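Local coordinates for protein phosphoserine aminotransferase SerC (Cytophaga hutchinsonii ATCC 33406, PDB 3FFR) that probably catalyses the pyridoxal-phosphate-dependent transamination that makes phosphoserine in serine biosynthesis, at residues A[29-34]-A[38-43]. Numbering follows the deposited sequence.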
loop_
_atom_site.group_PDB
_atom_site.type_symbol
_atom_site.label_atom_id
_atom_site.label_comp_id
_atom_site.label_asym_id
_atom_site.label_seq_id
_atom_site.Cartn_x
_atom_site.Cartn_y
_atom_site.Cartn_z
ATOM N N GLU A 29 -14.070 -11.401 -12.189
ATOM C CA GLU A 29 -13.247 -10.958 -13.332
ATOM C C GLU A 29 -11.765 -11.216 -13.150
ATOM O O GLU A 29 -10.972 -10.948 -14.049
ATOM C CB GLU A 29 -13.433 -9.482 -13.634
ATOM C CG GLU A 29 -14.896 -9.173 -14.072
ATOM C CD GLU A 29 -15.129 -7.745 -14.547
ATOM O OE1 GLU A 29 -14.187 -6.937 -14.617
ATOM O OE2 GLU A 29 -16.300 -7.429 -14.868
ATOM N N LYS A 30 -11.415 -11.727 -11.978
ATOM C CA LYS A 30 -10.013 -12.002 -11.629
ATOM C C LYS A 30 -9.119 -10.758 -11.686
ATOM O O LYS A 30 -7.969 -10.801 -12.091
ATOM C CB LYS A 30 -9.432 -13.163 -12.473
ATOM C CG LYS A 30 -10.115 -14.481 -12.121
ATOM C CD LYS A 30 -9.372 -15.667 -12.729
ATOM C CE LYS A 30 -9.889 -16.999 -12.170
ATOM N NZ LYS A 30 -9.131 -18.182 -12.666
ATOM N N ILE A 31 -9.675 -9.654 -11.209
ATOM C CA ILE A 31 -8.959 -8.391 -11.180
ATOM C C ILE A 31 -7.666 -8.517 -10.374
ATOM O O ILE A 31 -6.681 -7.845 -10.652
ATOM C CB ILE A 31 -9.866 -7.236 -10.598
ATOM C CG1 ILE A 31 -11.053 -6.963 -11.506
ATOM C CG2 ILE A 31 -9.020 -5.945 -10.360
ATOM C CD1 ILE A 31 -10.682 -6.472 -12.893
ATOM N N GLY A 32 -7.670 -9.425 -9.402
ATOM C CA GLY A 32 -6.519 -9.618 -8.493
ATOM C C GLY A 32 -5.407 -10.468 -9.095
ATOM O O GLY A 32 -4.289 -10.585 -8.546
ATOM N N VAL A 33 -5.721 -11.003 -10.264
ATOM C CA VAL A 33 -4.858 -11.934 -10.997
ATOM C C VAL A 33 -4.174 -11.302 -12.203
ATOM O O VAL A 33 -3.060 -11.684 -12.577
ATOM C CB VAL A 33 -5.689 -13.182 -11.467
ATOM C CG1 VAL A 33 -4.852 -14.156 -12.329
ATOM C CG2 VAL A 33 -6.278 -13.924 -10.239
ATOM N N ILE A 34 -4.881 -10.387 -12.849
ATOM C CA ILE A 34 -4.366 -9.754 -14.070
ATOM C C ILE A 34 -3.074 -8.998 -13.797
ATOM O O ILE A 34 -2.822 -8.495 -12.688
ATOM C CB ILE A 34 -5.415 -8.823 -14.780
ATOM C CG1 ILE A 34 -5.737 -7.612 -13.885
ATOM C CG2 ILE A 34 -6.673 -9.646 -15.196
ATOM C CD1 ILE A 34 -6.666 -6.596 -14.473
ATOM N N SER A 38 -0.891 -5.123 -17.952
ATOM C CA SER A 38 -1.871 -5.546 -18.994
ATOM C C SER A 38 -2.780 -4.447 -19.459
ATOM O O SER A 38 -2.996 -3.453 -18.778
ATOM C CB SER A 38 -2.767 -6.689 -18.478
ATOM O OG SER A 38 -3.658 -6.271 -17.445
ATOM N N LYS A 39 -3.341 -4.645 -20.650
ATOM C CA LYS A 39 -4.291 -3.670 -21.168
ATOM C C LYS A 39 -5.525 -3.589 -20.288
ATOM O O LYS A 39 -6.115 -2.520 -20.086
ATOM C CB LYS A 39 -4.707 -3.986 -22.613
ATOM C CG LYS A 39 -5.787 -3.025 -23.123
ATOM N N LYS A 40 -5.912 -4.726 -19.732
ATOM C CA LYS A 40 -7.084 -4.731 -18.862
ATOM C C LYS A 40 -6.795 -3.881 -17.641
ATOM O O LYS A 40 -7.626 -3.078 -17.241
ATOM C CB LYS A 40 -7.486 -6.131 -18.445
ATOM C CG LYS A 40 -8.609 -6.139 -17.401
ATOM C CD LYS A 40 -9.979 -5.613 -17.912
ATOM C CE LYS A 40 -11.064 -5.735 -16.815
ATOM N NZ LYS A 40 -12.410 -5.233 -17.233
ATOM N N PHE A 41 -5.603 -4.003 -17.060
ATOM C CA PHE A 41 -5.290 -3.165 -15.888
ATOM C C PHE A 41 -5.267 -1.684 -16.260
ATOM O O PHE A 41 -5.755 -0.813 -15.510
ATOM C CB PHE A 41 -3.965 -3.547 -15.165
ATOM C CG PHE A 41 -3.665 -2.615 -14.042
ATOM C CD1 PHE A 41 -4.271 -2.784 -12.828
ATOM C CD2 PHE A 41 -2.898 -1.484 -14.255
ATOM C CE1 PHE A 41 -4.076 -1.855 -11.789
ATOM C CE2 PHE A 41 -2.667 -0.574 -13.231
ATOM C CZ PHE A 41 -3.260 -0.766 -12.001
ATOM N N GLU A 42 -4.692 -1.390 -17.417
ATOM C CA GLU A 42 -4.632 -0.004 -17.893
ATOM C C GLU A 42 -6.038 0.597 -17.977
ATOM O O GLU A 42 -6.257 1.768 -17.673
ATOM C CB GLU A 42 -3.896 0.108 -19.223
ATOM C CG GLU A 42 -2.445 -0.147 -19.062
ATOM C CD GLU A 42 -1.704 -0.041 -20.383
ATOM O OE1 GLU A 42 -2.332 0.326 -21.376
ATOM O OE2 GLU A 42 -0.506 -0.306 -20.415
ATOM N N GLU A 43 -7.002 -0.235 -18.378
ATOM C CA GLU A 43 -8.401 0.209 -18.469
ATOM C C GLU A 43 -8.995 0.508 -17.079
ATOM O O GLU A 43 -9.726 1.487 -16.874
ATOM C CB GLU A 43 -9.251 -0.864 -19.172
ATOM C CG GLU A 43 -8.957 -1.000 -20.645
ATOM C CD GLU A 43 -9.698 -2.186 -21.314
ATOM O OE1 GLU A 43 -10.603 -2.782 -20.672
ATOM O OE2 GLU A 43 -9.345 -2.520 -22.471
HETATM O O HOH W 1 -14.915 -4.018 -15.196
#
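Ile34 rests its CD1 methyl against the first turn of helix 39-55, next to the N-cap formed by Ser38, whose OG accepts from Phe41 N at 3.0 Å in a nearly straight bond (159°). This is the tight part of the contact. CD1 lies 3.5 Å from Lys40 CG and 4.1 Å from Phe41 CB, so the methyl sits over the root of the lysine chain and beside the capped amide. CG1 of Ile34 stands between the backbone N and the carbonyl carbon (chi1 66°), and the extended chain beyond it carries CD1 to the helix. Ser38 OG, 4.1 Å from Ile34 CB, also bonds to Ser35 O in the connecting loop. With an alanine in place of Ser38, Phe41 N would probably lose its capping acceptor and the Ser35 carbonyl its tie to the helix start. Helix 19-28 ends in a Schellman motif at Lys30, and the loop that follows leads to helix 39-55, while Phe250 of helix 246-262 packs on Glu29 and Ile31. Toward solvent the contact loosens. Lys40 bends at chi2 (67°) and then runs extended past Ile31, whose CD1 is 4.0 Å from Lys40 CE, to cross the end of Glu29 at about a right angle. There Lys40 NZ makes a long salt bridge of 3.6 Å to Glu29 OE1, and a water donates to OE1 while accepting only weakly from NZ.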